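Local structure of Ala-tRNApro hydrolase ProX (Aeropyrum pernix, 1WDV) at residues 4-9 with 16-21; 26-31 with 40-45; 46-51 with 56-61; 91-96 with 101-106; 107-112 with 137-142. The protein probably hydrolyses mischarged aminoacyl-tRNA, in particular Ala-tRNA(Pro), acting as a free-standing editing enzyme beside prolyl-tRNA synthetase. All coordinates share one frame; numbering follows the deposited sequence.

Contacts 2 and 3 are buried and share strand 43-50: contact 2 packs a helix on the residue leading into it, by apolar contacts without a hydrogen bond, while contact 3 zips its later part to strand 55-61 with backbone hydrogen bonds. Contact 5 reaches the same sheet at strand 108-112, again apolar, but is partly buried, as are contacts 1 and 4. Contact 1 lies farthest from the chain's centre, where two indoles, an isoleucine and a leucine join the first helix to an edge strand of the smaller sheet and the residue before it. Contact 4 joins two loop segments and, unlike the helix packings, uses a hydroxyl hydrogen-bonded to a backbone carbonyl; it touches contacts 1, 3 and 5.

Contact 1 (4-9 with 16-21); sequences KVEEWI and WRLLIM
Trp8 and Trp16 meet at the corners of their six-membered rings, with CZ3 of Trp8 3.4 Å from CZ3 of Trp16. The two planes are only 24° apart, but the rings have slid so far past each other, centroid to centroid 5.3 Å, that they hardly overlap. Trp8 gets there because its CG lies anti to the backbone N (chi1 -172°), which swings the indole off the helix flank. In Trp16 a chi2 of -4° holds CD1 on the side of its own CA and throws the benzo half outward to the helix. NE1, at the other end of that indole, is hydrogen-bonded to Glu138, which should fix the rotation of the ring, and Phe134 meets it with a tilted ring.

Ile9 sits over the root of the same tryptophan: its CD1 is 4.0 Å from CB of Trp16, and its other branch, CG2, rests against the carbonyl oxygen of Trp16 at 3.7 Å. Two residues on, within the strand, Leu18 forks between two helix side chains. Its CD1 comes up to the extended chain of Glu6 at about a right angle, 3.4 Å from CG of Glu6, while CD2 lies more loosely, 4.2 Å from CG1 of Val5. No hydrogen bond crosses the contact. The arrangement is that of an amphipathic N-terminal helix, 4-12, folded back by a short turn onto strand 17-20, an outermost strand of the three-stranded antiparallel sheet that continues with 130-134 and 121-124.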
# COMPACT_ATOMS: atom_id res chain seq x y z
N LYS A 4 -9.05 11.46 -5.41
CA LYS A 4 -8.64 10.50 -6.42
C LYS A 4 -8.95 9.06 -6.00
O LYS A 4 -9.38 8.26 -6.82
CB LYS A 4 -7.14 10.62 -6.73
CG LYS A 4 -6.71 11.99 -7.27
CD LYS A 4 -5.30 11.92 -7.89
CE LYS A 4 -4.87 13.31 -8.38
NZ LYS A 4 -3.85 13.24 -9.47
N VAL A 5 -8.72 8.73 -4.73
CA VAL A 5 -8.99 7.38 -4.27
C VAL A 5 -10.48 7.10 -4.31
O VAL A 5 -10.89 6.05 -4.78
CB VAL A 5 -8.43 7.16 -2.84
CG1 VAL A 5 -8.80 5.78 -2.33
CG2 VAL A 5 -6.94 7.32 -2.88
N GLU A 6 -11.29 8.04 -3.82
CA GLU A 6 -12.75 7.87 -3.84
C GLU A 6 -13.26 7.72 -5.27
O GLU A 6 -14.13 6.89 -5.55
CB GLU A 6 -13.45 9.05 -3.15
CG GLU A 6 -13.31 9.05 -1.63
CD GLU A 6 -13.79 10.35 -0.98
OE1 GLU A 6 -15.01 10.66 -1.06
OE2 GLU A 6 -12.95 11.06 -0.38
N GLU A 7 -12.73 8.55 -6.18
CA GLU A 7 -13.12 8.51 -7.59
C GLU A 7 -12.71 7.18 -8.23
O GLU A 7 -13.39 6.67 -9.12
CB GLU A 7 -12.47 9.69 -8.36
CG GLU A 7 -12.83 11.12 -7.89
CD GLU A 7 -11.95 12.22 -8.55
OE1 GLU A 7 -10.70 12.15 -8.47
OE2 GLU A 7 -12.51 13.17 -9.16
N TRP A 8 -11.60 6.60 -7.77
CA TRP A 8 -11.12 5.35 -8.32
C TRP A 8 -12.09 4.22 -7.96
O TRP A 8 -12.44 3.39 -8.79
CB TRP A 8 -9.71 5.05 -7.78
CG TRP A 8 -9.02 3.87 -8.42
CD1 TRP A 8 -8.15 3.92 -9.47
CD2 TRP A 8 -9.15 2.49 -8.07
NE1 TRP A 8 -7.73 2.65 -9.80
CE2 TRP A 8 -8.33 1.75 -8.95
CE3 TRP A 8 -9.88 1.80 -7.09
CZ2 TRP A 8 -8.23 0.36 -8.89
CZ3 TRP A 8 -9.78 0.41 -7.03
CH2 TRP A 8 -8.95 -0.30 -7.93
N ILE A 9 -12.51 4.21 -6.70
CA ILE A 9 -13.42 3.19 -6.19
C ILE A 9 -14.73 3.21 -6.94
O ILE A 9 -15.25 2.17 -7.35
CB ILE A 9 -13.69 3.42 -4.70
CG1 ILE A 9 -12.38 3.20 -3.95
CG2 ILE A 9 -14.80 2.48 -4.18
CD1 ILE A 9 -12.37 3.70 -2.53
N TRP A 16 -15.25 -0.73 -1.52
CA TRP A 16 -14.22 -0.23 -0.60
C TRP A 16 -14.67 1.09 0.02
O TRP A 16 -15.42 1.85 -0.58
CB TRP A 16 -12.90 -0.03 -1.33
CG TRP A 16 -12.39 -1.25 -2.00
CD1 TRP A 16 -12.92 -2.51 -1.96
CD2 TRP A 16 -11.20 -1.33 -2.78
NE1 TRP A 16 -12.12 -3.38 -2.70
CE2 TRP A 16 -11.06 -2.67 -3.20
CE3 TRP A 16 -10.24 -0.39 -3.16
CZ2 TRP A 16 -9.99 -3.10 -4.00
CZ3 TRP A 16 -9.18 -0.81 -3.94
CH2 TRP A 16 -9.07 -2.15 -4.36
N ARG A 17 -14.17 1.37 1.22
CA ARG A 17 -14.58 2.57 1.93
C ARG A 17 -13.40 3.30 2.53
O ARG A 17 -12.38 2.68 2.82
CB ARG A 17 -15.48 2.20 3.11
CG ARG A 17 -16.65 1.30 2.84
CD ARG A 17 -17.55 1.27 4.08
NE ARG A 17 -16.84 0.80 5.27
CZ ARG A 17 -17.41 0.66 6.46
NH1 ARG A 17 -18.71 0.94 6.61
NH2 ARG A 17 -16.70 0.22 7.50
N LEU A 18 -13.55 4.61 2.73
CA LEU A 18 -12.50 5.39 3.40
C LEU A 18 -12.96 5.61 4.85
O LEU A 18 -14.09 6.08 5.09
CB LEU A 18 -12.28 6.75 2.74
CG LEU A 18 -11.47 6.83 1.44
CD1 LEU A 18 -11.34 8.29 1.07
CD2 LEU A 18 -10.08 6.18 1.62
N LEU A 19 -12.12 5.25 5.81
CA LEU A 19 -12.43 5.43 7.22
C LEU A 19 -11.57 6.58 7.68
O LEU A 19 -10.40 6.68 7.30
CB LEU A 19 -12.12 4.16 8.00
CG LEU A 19 -12.93 2.92 7.58
CD1 LEU A 19 -12.56 1.80 8.51
CD2 LEU A 19 -14.45 3.18 7.61
N ILE A 20 -12.14 7.47 8.49
CA ILE A 20 -11.40 8.65 8.92
C ILE A 20 -11.00 8.63 10.38
O ILE A 20 -11.83 8.40 11.24
CB ILE A 20 -12.27 9.91 8.70
CG1 ILE A 20 -12.85 9.89 7.28
CG2 ILE A 20 -11.45 11.16 8.96
CD1 ILE A 20 -11.80 9.81 6.19
N MSE A 21 -9.72 8.89 10.66
CA MSE A 21 -9.23 8.93 12.03
C MSE A 21 -9.27 10.41 12.44
O MSE A 21 -8.81 11.27 11.72
CB MSE A 21 -7.80 8.41 12.08
CG MSE A 21 -7.65 7.07 11.36
SE MSE A 21 -8.65 5.71 12.26
CE MSE A 21 -7.86 6.15 13.82

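Contact 2 (26-31 with 40-45); sequences RTVAEA and SEIVKT
Val28 and Ile42 slide past each other in opposite directions, branch against branch. CG1 of Val28, set anti to its own nitrogen (chi1 175°), lies 3.9 Å from CB of Ile42 and also brushes CG2. That CG2 continues to the next turn of the helix, where it comes within 4.0 Å of CB of Ala31. The longer arm of Ile42 is bent at chi2 (-59°), which lays CD1 on the helix backbone itself, 3.9 Å from the carbonyl carbon of Ala31. One isoleucine thus fills the space against two helix residues three apart, and the small Ala31 lets it come that close. With an alanine here, both the CG2 branch and the CD1 arm would be gone, which would probably leave Val28 and Ala31 facing a gap under the helix.

The helix that carries Val28 begins neatly. Thr27 is its N-cap, OG1 accepting from N of Glu30 at 3.1 Å, and the Glu30 carboxylate reaches back to Arg26, whose N approaches OE1 of Glu30 at 3.0 Å from above the carboxylate plane. Ile42 also touches Ala32 and Leu35 of helix 28-35 and Tyr122 of strand 121-124, whereas Val43 points away from the helix to pack on Val59. The helix therefore lies over the chain where it leads into strand 43-50, close to strand 121-124 of the smaller sheet.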
# COMPACT_ATOMS: atom_id res chain seq x y z
N ARG A 26 0.12 7.71 14.23
CA ARG A 26 1.55 7.86 14.04
C ARG A 26 2.27 6.53 13.95
O ARG A 26 3.45 6.48 13.56
CB ARG A 26 2.15 8.70 15.18
CG ARG A 26 1.63 10.12 15.29
CD ARG A 26 2.27 10.83 16.48
NE ARG A 26 1.69 12.16 16.70
CZ ARG A 26 2.08 13.01 17.65
NH1 ARG A 26 3.06 12.67 18.48
NH2 ARG A 26 1.47 14.18 17.78
N THR A 27 1.59 5.45 14.32
CA THR A 27 2.19 4.12 14.26
C THR A 27 1.17 3.08 13.81
O THR A 27 -0.06 3.28 13.89
CB THR A 27 2.73 3.67 15.64
OG1 THR A 27 1.63 3.54 16.54
CG2 THR A 27 3.73 4.68 16.21
N VAL A 28 1.69 1.94 13.34
CA VAL A 28 0.82 0.84 12.92
C VAL A 28 0.05 0.30 14.14
O VAL A 28 -1.13 -0.08 14.04
CB VAL A 28 1.64 -0.29 12.26
CG1 VAL A 28 0.75 -1.46 11.95
CG2 VAL A 28 2.27 0.18 10.97
N ALA A 29 0.71 0.27 15.30
CA ALA A 29 0.06 -0.21 16.52
C ALA A 29 -1.19 0.64 16.80
O ALA A 29 -2.25 0.10 17.13
CB ALA A 29 1.03 -0.13 17.74
N GLU A 30 -1.04 1.96 16.67
CA GLU A 30 -2.18 2.82 16.94
C GLU A 30 -3.33 2.60 15.96
O GLU A 30 -4.47 2.53 16.36
CB GLU A 30 -1.71 4.28 16.93
CG GLU A 30 -2.79 5.33 17.18
CD GLU A 30 -2.18 6.72 17.30
OE1 GLU A 30 -0.98 6.87 16.94
OE2 GLU A 30 -2.90 7.65 17.76
N ALA A 31 -3.01 2.47 14.67
CA ALA A 31 -4.05 2.24 13.68
C ALA A 31 -4.76 0.91 13.95
O ALA A 31 -6.00 0.81 13.90
CB ALA A 31 -3.46 2.22 12.32
N SER A 40 -1.30 -6.92 11.37
CA SER A 40 -1.22 -7.57 10.07
C SER A 40 -2.36 -7.13 9.15
O SER A 40 -2.29 -7.33 7.94
CB SER A 40 -1.21 -9.11 10.21
OG SER A 40 -2.49 -9.62 10.58
N GLU A 41 -3.40 -6.55 9.73
CA GLU A 41 -4.53 -6.05 8.93
C GLU A 41 -4.40 -4.59 8.53
O GLU A 41 -5.26 -4.06 7.82
CB GLU A 41 -5.85 -6.25 9.67
CG GLU A 41 -6.15 -7.74 9.77
CD GLU A 41 -7.12 -8.06 10.88
OE1 GLU A 41 -8.34 -8.20 10.60
OE2 GLU A 41 -6.67 -8.20 12.03
N ILE A 42 -3.35 -3.92 9.02
CA ILE A 42 -3.07 -2.53 8.65
C ILE A 42 -1.94 -2.67 7.62
O ILE A 42 -0.80 -3.01 7.97
CB ILE A 42 -2.52 -1.71 9.82
CG1 ILE A 42 -3.50 -1.75 11.00
CG2 ILE A 42 -2.26 -0.27 9.36
CD1 ILE A 42 -4.96 -1.20 10.71
N VAL A 43 -2.22 -2.41 6.35
CA VAL A 43 -1.18 -2.63 5.36
C VAL A 43 -0.50 -1.35 4.94
O VAL A 43 -1.12 -0.30 4.87
CB VAL A 43 -1.73 -3.34 4.11
CG1 VAL A 43 -2.23 -4.72 4.49
CG2 VAL A 43 -2.90 -2.54 3.51
N LYS A 44 0.80 -1.45 4.67
CA LYS A 44 1.51 -0.27 4.22
C LYS A 44 1.88 -0.41 2.77
O LYS A 44 2.18 -1.51 2.32
CB LYS A 44 2.74 -0.03 5.09
CG LYS A 44 3.54 -1.25 5.42
CD LYS A 44 4.13 -1.10 6.82
CE LYS A 44 5.10 -2.23 7.17
NZ LYS A 44 5.87 -1.90 8.42
N THR A 45 1.77 0.70 2.04
CA THR A 45 2.13 0.79 0.62
C THR A 45 3.51 1.39 0.64
O THR A 45 3.66 2.59 0.90
CB THR A 45 1.20 1.76 -0.15
OG1 THR A 45 -0.16 1.34 -0.03
CG2 THR A 45 1.54 1.75 -1.62

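Contact 3 (46-51 with 56-61); sequences LIVLDN and YAVVIP
The beta hairpin of strands 43-50 and 55-61 is stitched here by Leu46 with Val58 and Val48 with Tyr56, both antiparallel hydrogen-bonded pairs. N of Leu46 is 2.9 Å from O of Val58, and N of Val58 2.8 Å from O of Leu46; the Val48 and Tyr56 pair repeats this with two bonds of its own. Between them lies the non-hydrogen-bonded pair Ile47 and Ala57, where CA of Ile47 makes a CA-H...O contact of 3.2 Å with O of Tyr56. These two strands adjoin each other in a mixed five-stranded sheet, with 79-81 beyond the first and 108-112 beyond the second.

On the face of Leu46 and Tyr56, CG2 of Val48 meets CG2 of Val58 at 3.8 Å, and CD1 of Leu46 crosses Ile60 at about a right angle, 3.6 Å from its CD1. On the other face CD1 of Ile47 lies 4.0 Å from CB of Ala57. Near the turn OH of Tyr56 donates to the anti lone pair of Asp50 OD2 at 3.2 Å, carboxylate and ring planes 73° apart; the second oxygen, OD1, accepts from the backbone N of Ala52 and of Gly54, which holds the carboxylate in place.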
# COMPACT_ATOMS: atom_id res chain seq x y z
N LEU A 46 4.52 0.58 0.41
CA LEU A 46 5.90 1.06 0.42
C LEU A 46 6.39 1.35 -0.98
O LEU A 46 6.27 0.52 -1.86
CB LEU A 46 6.82 -0.00 1.02
CG LEU A 46 6.44 -0.46 2.43
CD1 LEU A 46 7.39 -1.62 2.85
CD2 LEU A 46 6.51 0.72 3.38
N ILE A 47 6.97 2.53 -1.18
CA ILE A 47 7.49 2.82 -2.52
C ILE A 47 8.93 2.32 -2.61
O ILE A 47 9.79 2.64 -1.76
CB ILE A 47 7.41 4.33 -2.82
CG1 ILE A 47 5.96 4.81 -2.69
CG2 ILE A 47 7.95 4.63 -4.22
CD1 ILE A 47 4.95 4.12 -3.64
N VAL A 48 9.21 1.55 -3.66
CA VAL A 48 10.53 0.97 -3.87
C VAL A 48 11.05 1.45 -5.23
O VAL A 48 10.29 1.53 -6.20
CB VAL A 48 10.43 -0.57 -3.83
CG1 VAL A 48 11.77 -1.23 -4.16
CG2 VAL A 48 9.99 -0.98 -2.41
N LEU A 49 12.35 1.75 -5.29
CA LEU A 49 12.95 2.25 -6.52
C LEU A 49 14.04 1.35 -7.04
O LEU A 49 14.86 0.88 -6.26
CB LEU A 49 13.59 3.61 -6.26
CG LEU A 49 12.69 4.63 -5.55
CD1 LEU A 49 13.52 5.89 -5.27
CD2 LEU A 49 11.49 4.97 -6.42
N ASP A 50 14.09 1.09 -8.35
CA ASP A 50 15.21 0.32 -8.85
C ASP A 50 16.23 1.33 -9.39
O ASP A 50 16.00 2.54 -9.35
CB ASP A 50 14.79 -0.74 -9.90
CG ASP A 50 14.22 -0.16 -11.20
OD1 ASP A 50 14.66 0.91 -11.64
OD2 ASP A 50 13.32 -0.83 -11.79
N ASN A 51 17.38 0.86 -9.86
CA ASN A 51 18.38 1.80 -10.35
C ASN A 51 18.26 2.24 -11.81
O ASN A 51 19.21 2.78 -12.38
CB ASN A 51 19.78 1.24 -10.08
CG ASN A 51 20.09 0.02 -10.92
OD1 ASN A 51 19.21 -0.56 -11.58
ND2 ASN A 51 21.35 -0.39 -10.91
N TYR A 56 8.01 1.08 -7.79
CA TYR A 56 7.05 0.08 -7.37
C TYR A 56 6.33 0.51 -6.08
O TYR A 56 6.88 1.26 -5.27
CB TYR A 56 7.76 -1.23 -7.07
CG TYR A 56 8.63 -1.75 -8.19
CD1 TYR A 56 9.91 -1.23 -8.38
CD2 TYR A 56 8.17 -2.76 -9.04
CE1 TYR A 56 10.73 -1.69 -9.40
CE2 TYR A 56 9.00 -3.23 -10.09
CZ TYR A 56 10.28 -2.68 -10.24
OH TYR A 56 11.11 -3.10 -11.26
N ALA A 57 5.08 0.06 -5.92
CA ALA A 57 4.29 0.30 -4.70
C ALA A 57 4.10 -1.14 -4.22
O ALA A 57 3.51 -1.96 -4.91
CB ALA A 57 2.95 0.94 -5.04
N VAL A 58 4.60 -1.43 -3.02
CA VAL A 58 4.59 -2.78 -2.48
C VAL A 58 3.75 -2.81 -1.21
O VAL A 58 4.09 -2.17 -0.22
CB VAL A 58 6.06 -3.21 -2.18
CG1 VAL A 58 6.11 -4.71 -1.79
CG2 VAL A 58 6.94 -2.94 -3.44
N VAL A 59 2.66 -3.56 -1.25
CA VAL A 59 1.74 -3.65 -0.12
C VAL A 59 2.05 -4.85 0.75
O VAL A 59 1.99 -6.00 0.28
CB VAL A 59 0.27 -3.76 -0.62
CG1 VAL A 59 -0.66 -3.75 0.55
CG2 VAL A 59 -0.04 -2.58 -1.56
N ILE A 60 2.40 -4.57 2.01
CA ILE A 60 2.76 -5.63 2.95
C ILE A 60 2.03 -5.47 4.28
O ILE A 60 1.48 -4.40 4.59
CB ILE A 60 4.30 -5.68 3.23
CG1 ILE A 60 4.74 -4.44 4.02
CG2 ILE A 60 5.09 -5.75 1.89
CD1 ILE A 60 6.21 -4.55 4.54
N PRO A 61 1.96 -6.56 5.07
CA PRO A 61 1.31 -6.55 6.39
C PRO A 61 2.01 -5.55 7.30
O PRO A 61 3.22 -5.37 7.22
CB PRO A 61 1.50 -7.97 6.90
CG PRO A 61 1.70 -8.77 5.67
CD PRO A 61 2.51 -7.89 4.77

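Contact 4 (91-96 with 101-106); sequences TGYPVG and VALPPN
Tyr93 reaches across to Ala102, its hydroxyl donating to the carbonyl oxygen over 2.8 Å between OH of Tyr93 and O of Ala102. The two segments are parts of the long irregular connection between helix 84-91 and strand 108-112, and the first opens with an ST turn at the helix end. The oxygen of Ala102 lies at the edge of the phenol, in the plane of the ring, whereas the hydroxyl stands above the plane of the carbonyl, 37° out of it. Along the same ring CD2 of Leu103 is 3.9 Å from CD1 of Tyr93, and it also lies 4.0 Å from CB of Thr91, whose side chain runs beside that of Leu103 in the same direction. A phenylalanine in place of Tyr93 lacks the hydroxyl, which is likely to leave the Ala102 carbonyl without this donor and the ring end held by packing alone.

From helix 4-12, Lys4 and Val5 also pack on Tyr93, and Trp8 lies against Ala102. The tyrosine is aimed by the turn before it: Gly92 leaves the helix with a positive phi of 85°, and OG1 of Thr91 accepts a hydrogen bond from N of Tyr93, 3.1 Å away. The same OG1 is also hydrogen-bonded to the carbonyl oxygen of Val87, one helical turn back. At the other side of the turn the ring of Pro104 meets the backbone, CD of Pro104 lying 3.6 Å from O of Thr91.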
# COMPACT_ATOMS: atom_id res chain seq x y z
N THR A 91 4.50 10.04 -5.80
CA THR A 91 3.12 9.55 -5.74
C THR A 91 2.08 10.64 -5.68
O THR A 91 0.96 10.46 -6.15
CB THR A 91 2.85 8.64 -4.51
OG1 THR A 91 2.96 9.41 -3.32
CG2 THR A 91 3.85 7.48 -4.42
N GLY A 92 2.46 11.77 -5.08
CA GLY A 92 1.53 12.87 -4.91
C GLY A 92 0.69 12.72 -3.64
O GLY A 92 -0.28 13.46 -3.44
N TYR A 93 1.03 11.75 -2.80
CA TYR A 93 0.28 11.54 -1.54
C TYR A 93 1.21 11.69 -0.35
O TYR A 93 2.41 11.48 -0.45
CB TYR A 93 -0.33 10.15 -1.52
CG TYR A 93 -1.38 9.96 -2.59
CD1 TYR A 93 -1.08 9.34 -3.81
CD2 TYR A 93 -2.67 10.38 -2.36
CE1 TYR A 93 -2.07 9.14 -4.78
CE2 TYR A 93 -3.66 10.18 -3.31
CZ TYR A 93 -3.36 9.56 -4.51
OH TYR A 93 -4.39 9.35 -5.41
N PRO A 94 0.65 12.03 0.82
CA PRO A 94 1.49 12.20 2.00
C PRO A 94 2.06 10.91 2.58
O PRO A 94 1.45 9.85 2.50
CB PRO A 94 0.58 12.96 2.96
CG PRO A 94 -0.79 12.47 2.60
CD PRO A 94 -0.75 12.40 1.08
N VAL A 95 3.26 11.02 3.16
CA VAL A 95 3.97 9.90 3.75
C VAL A 95 3.08 8.88 4.45
O VAL A 95 3.17 7.68 4.16
CB VAL A 95 5.05 10.41 4.74
CG1 VAL A 95 5.64 9.24 5.53
CG2 VAL A 95 6.14 11.16 3.98
N GLY A 96 2.21 9.33 5.35
CA GLY A 96 1.35 8.39 6.05
C GLY A 96 -0.00 8.06 5.42
O GLY A 96 -0.92 7.52 6.07
N VAL A 101 -3.91 2.34 -4.82
CA VAL A 101 -4.56 2.59 -6.10
C VAL A 101 -4.55 4.10 -6.35
O VAL A 101 -4.24 4.89 -5.44
CB VAL A 101 -6.04 2.11 -6.11
CG1 VAL A 101 -6.09 0.60 -5.91
CG2 VAL A 101 -6.85 2.83 -5.02
N ALA A 102 -4.88 4.48 -7.58
CA ALA A 102 -4.91 5.89 -7.97
C ALA A 102 -3.55 6.59 -7.85
O ALA A 102 -3.45 7.81 -7.56
CB ALA A 102 -5.98 6.63 -7.16
N LEU A 103 -2.49 5.81 -8.10
CA LEU A 103 -1.12 6.33 -8.11
C LEU A 103 -0.77 6.62 -9.59
O LEU A 103 -1.52 6.19 -10.51
CB LEU A 103 -0.15 5.26 -7.60
CG LEU A 103 -0.32 4.77 -6.16
CD1 LEU A 103 0.53 3.53 -5.94
CD2 LEU A 103 0.07 5.92 -5.20
N PRO A 104 0.33 7.37 -9.84
CA PRO A 104 0.72 7.65 -11.24
C PRO A 104 0.87 6.28 -11.93
O PRO A 104 1.37 5.31 -11.35
CB PRO A 104 2.02 8.42 -11.09
CG PRO A 104 1.74 9.27 -9.84
CD PRO A 104 1.11 8.21 -8.90
N PRO A 105 0.45 6.19 -13.20
CA PRO A 105 0.51 4.93 -13.94
C PRO A 105 1.84 4.24 -14.20
O PRO A 105 1.85 3.09 -14.64
CB PRO A 105 -0.27 5.24 -15.21
CG PRO A 105 0.07 6.68 -15.44
CD PRO A 105 -0.02 7.29 -14.05
N ASN A 106 2.95 4.90 -13.89
CA ASN A 106 4.24 4.25 -14.09
C ASN A 106 4.58 3.34 -12.92
O ASN A 106 5.42 2.46 -13.04
CB ASN A 106 5.35 5.29 -14.23
CG ASN A 106 5.50 6.16 -12.99
OD1 ASN A 106 4.54 6.77 -12.54
ND2 ASN A 106 6.71 6.21 -12.41

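Contact 5 (107-112 with 137-142); sequences IVLVVD and RELVEA
Leu109 and Leu139 hold the same conformation, CG anti to the backbone N in each, and meet tip to tip between strand and helix. A chi2 of 66° in Leu109 folds CD1 back and leaves CD2 as the extended methyl, which ends 3.9 Å from CD1 of Leu139. In Leu139 the matching chi2 of 67° turns the fork so that CD1 takes Leu109 and CD2 faces the next inward-pointing strand residue, lying 3.8 Å from CG2 of Val111.

Val111 is wedged between two helix residues. Its CB is 4.0 Å from CG2 of Val140, and its CG2 touches that same methyl as well as Leu139. Val140 presents CG2, the branch lying beside its own nitrogen, and the two valines cross at a slant. All the contacts across this interface are aliphatic, and no hydrogen bond joins the segments.

The strand 108-112 and the helix segment 137-142 run roughly antiparallel, at 148°, with their axes 9.7 Å apart at closest approach. Helix 136-143 leads directly into strand 146-148, which lies parallel to 108-112 at its side in the mixed sheet; this is a beta-alpha-beta crossover, lengthened by strands 121-124 and 130-134, which belong to the smaller sheet. Val140 accordingly packs on Val147 too.

Leu139 also touches Trp16 and Val101, residues of contacts 1 and 4. Leu109 also touches Val59, a residue of the neighbouring strand 55-61, and Ala145 just before strand 146-148.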
# COMPACT_ATOMS: atom_id res chain seq x y z
N ILE A 107 3.91 3.56 -11.79
CA ILE A 107 4.22 2.77 -10.60
C ILE A 107 3.61 1.38 -10.69
O ILE A 107 2.42 1.21 -10.92
CB ILE A 107 3.76 3.52 -9.34
CG1 ILE A 107 4.47 4.89 -9.31
CG2 ILE A 107 4.07 2.66 -8.08
CD1 ILE A 107 4.25 5.70 -8.04
N VAL A 108 4.46 0.38 -10.50
CA VAL A 108 4.07 -1.01 -10.58
C VAL A 108 3.65 -1.51 -9.21
O VAL A 108 4.42 -1.43 -8.25
CB VAL A 108 5.25 -1.83 -11.07
CG1 VAL A 108 4.92 -3.31 -11.05
CG2 VAL A 108 5.64 -1.34 -12.47
N LEU A 109 2.44 -2.08 -9.13
CA LEU A 109 1.93 -2.57 -7.85
C LEU A 109 2.29 -4.03 -7.57
O LEU A 109 2.16 -4.90 -8.45
CB LEU A 109 0.40 -2.41 -7.82
CG LEU A 109 -0.36 -2.84 -6.56
CD1 LEU A 109 0.06 -1.92 -5.42
CD2 LEU A 109 -1.86 -2.76 -6.80
N VAL A 110 2.75 -4.30 -6.36
CA VAL A 110 3.14 -5.65 -5.91
C VAL A 110 2.41 -5.89 -4.58
O VAL A 110 2.44 -5.04 -3.70
CB VAL A 110 4.68 -5.75 -5.66
CG1 VAL A 110 5.06 -7.15 -5.16
CG2 VAL A 110 5.45 -5.41 -6.95
N VAL A 111 1.77 -7.05 -4.43
CA VAL A 111 1.03 -7.35 -3.20
C VAL A 111 1.60 -8.60 -2.54
O VAL A 111 1.78 -9.62 -3.21
CB VAL A 111 -0.48 -7.57 -3.51
CG1 VAL A 111 -1.25 -7.95 -2.25
CG2 VAL A 111 -1.07 -6.26 -4.04
N ASP A 112 1.93 -8.52 -1.26
CA ASP A 112 2.46 -9.71 -0.59
C ASP A 112 1.38 -10.78 -0.47
O ASP A 112 0.28 -10.51 0.00
CB ASP A 112 3.01 -9.40 0.78
CG ASP A 112 3.82 -10.57 1.32
OD1 ASP A 112 3.23 -11.60 1.72
OD2 ASP A 112 5.05 -10.49 1.28
N ARG A 137 -7.67 -9.50 -2.40
CA ARG A 137 -7.95 -10.20 -3.65
C ARG A 137 -8.59 -9.30 -4.69
O ARG A 137 -8.25 -9.39 -5.88
CB ARG A 137 -8.85 -11.39 -3.40
CG ARG A 137 -8.08 -12.46 -2.72
CD ARG A 137 -8.89 -13.74 -2.62
NE ARG A 137 -7.99 -14.86 -2.45
CZ ARG A 137 -8.31 -15.95 -1.77
NH1 ARG A 137 -9.51 -16.04 -1.20
NH2 ARG A 137 -7.44 -16.94 -1.67
N GLU A 138 -9.51 -8.43 -4.26
CA GLU A 138 -10.17 -7.53 -5.20
C GLU A 138 -9.14 -6.54 -5.76
O GLU A 138 -9.20 -6.16 -6.93
CB GLU A 138 -11.33 -6.78 -4.53
CG GLU A 138 -12.50 -7.72 -4.16
CD GLU A 138 -13.67 -6.99 -3.50
OE1 GLU A 138 -13.59 -5.77 -3.26
OE2 GLU A 138 -14.69 -7.66 -3.20
N LEU A 139 -8.17 -6.15 -4.93
CA LEU A 139 -7.16 -5.23 -5.38
C LEU A 139 -6.33 -5.90 -6.48
O LEU A 139 -6.07 -5.31 -7.52
CB LEU A 139 -6.24 -4.85 -4.20
CG LEU A 139 -5.00 -4.07 -4.62
CD1 LEU A 139 -5.41 -2.72 -5.15
CD2 LEU A 139 -4.05 -3.92 -3.39
N VAL A 140 -5.93 -7.13 -6.23
CA VAL A 140 -5.13 -7.84 -7.21
C VAL A 140 -5.90 -8.01 -8.50
O VAL A 140 -5.37 -7.71 -9.59
CB VAL A 140 -4.67 -9.20 -6.64
CG1 VAL A 140 -3.93 -10.01 -7.71
CG2 VAL A 140 -3.72 -8.95 -5.47
N GLU A 141 -7.15 -8.44 -8.42
CA GLU A 141 -7.91 -8.66 -9.64
C GLU A 141 -8.12 -7.37 -10.43
O GLU A 141 -8.04 -7.37 -11.66
CB GLU A 141 -9.25 -9.31 -9.32
CG GLU A 141 -10.05 -9.62 -10.58
CD GLU A 141 -11.20 -10.55 -10.33
OE1 GLU A 141 -10.95 -11.74 -10.00
OE2 GLU A 141 -12.36 -10.10 -10.48
N ALA A 142 -8.38 -6.28 -9.73
CA ALA A 142 -8.64 -5.00 -10.40
C ALA A 142 -7.43 -4.36 -11.06
O ALA A 142 -7.56 -3.61 -12.02
CB ALA A 142 -9.25 -4.03 -9.42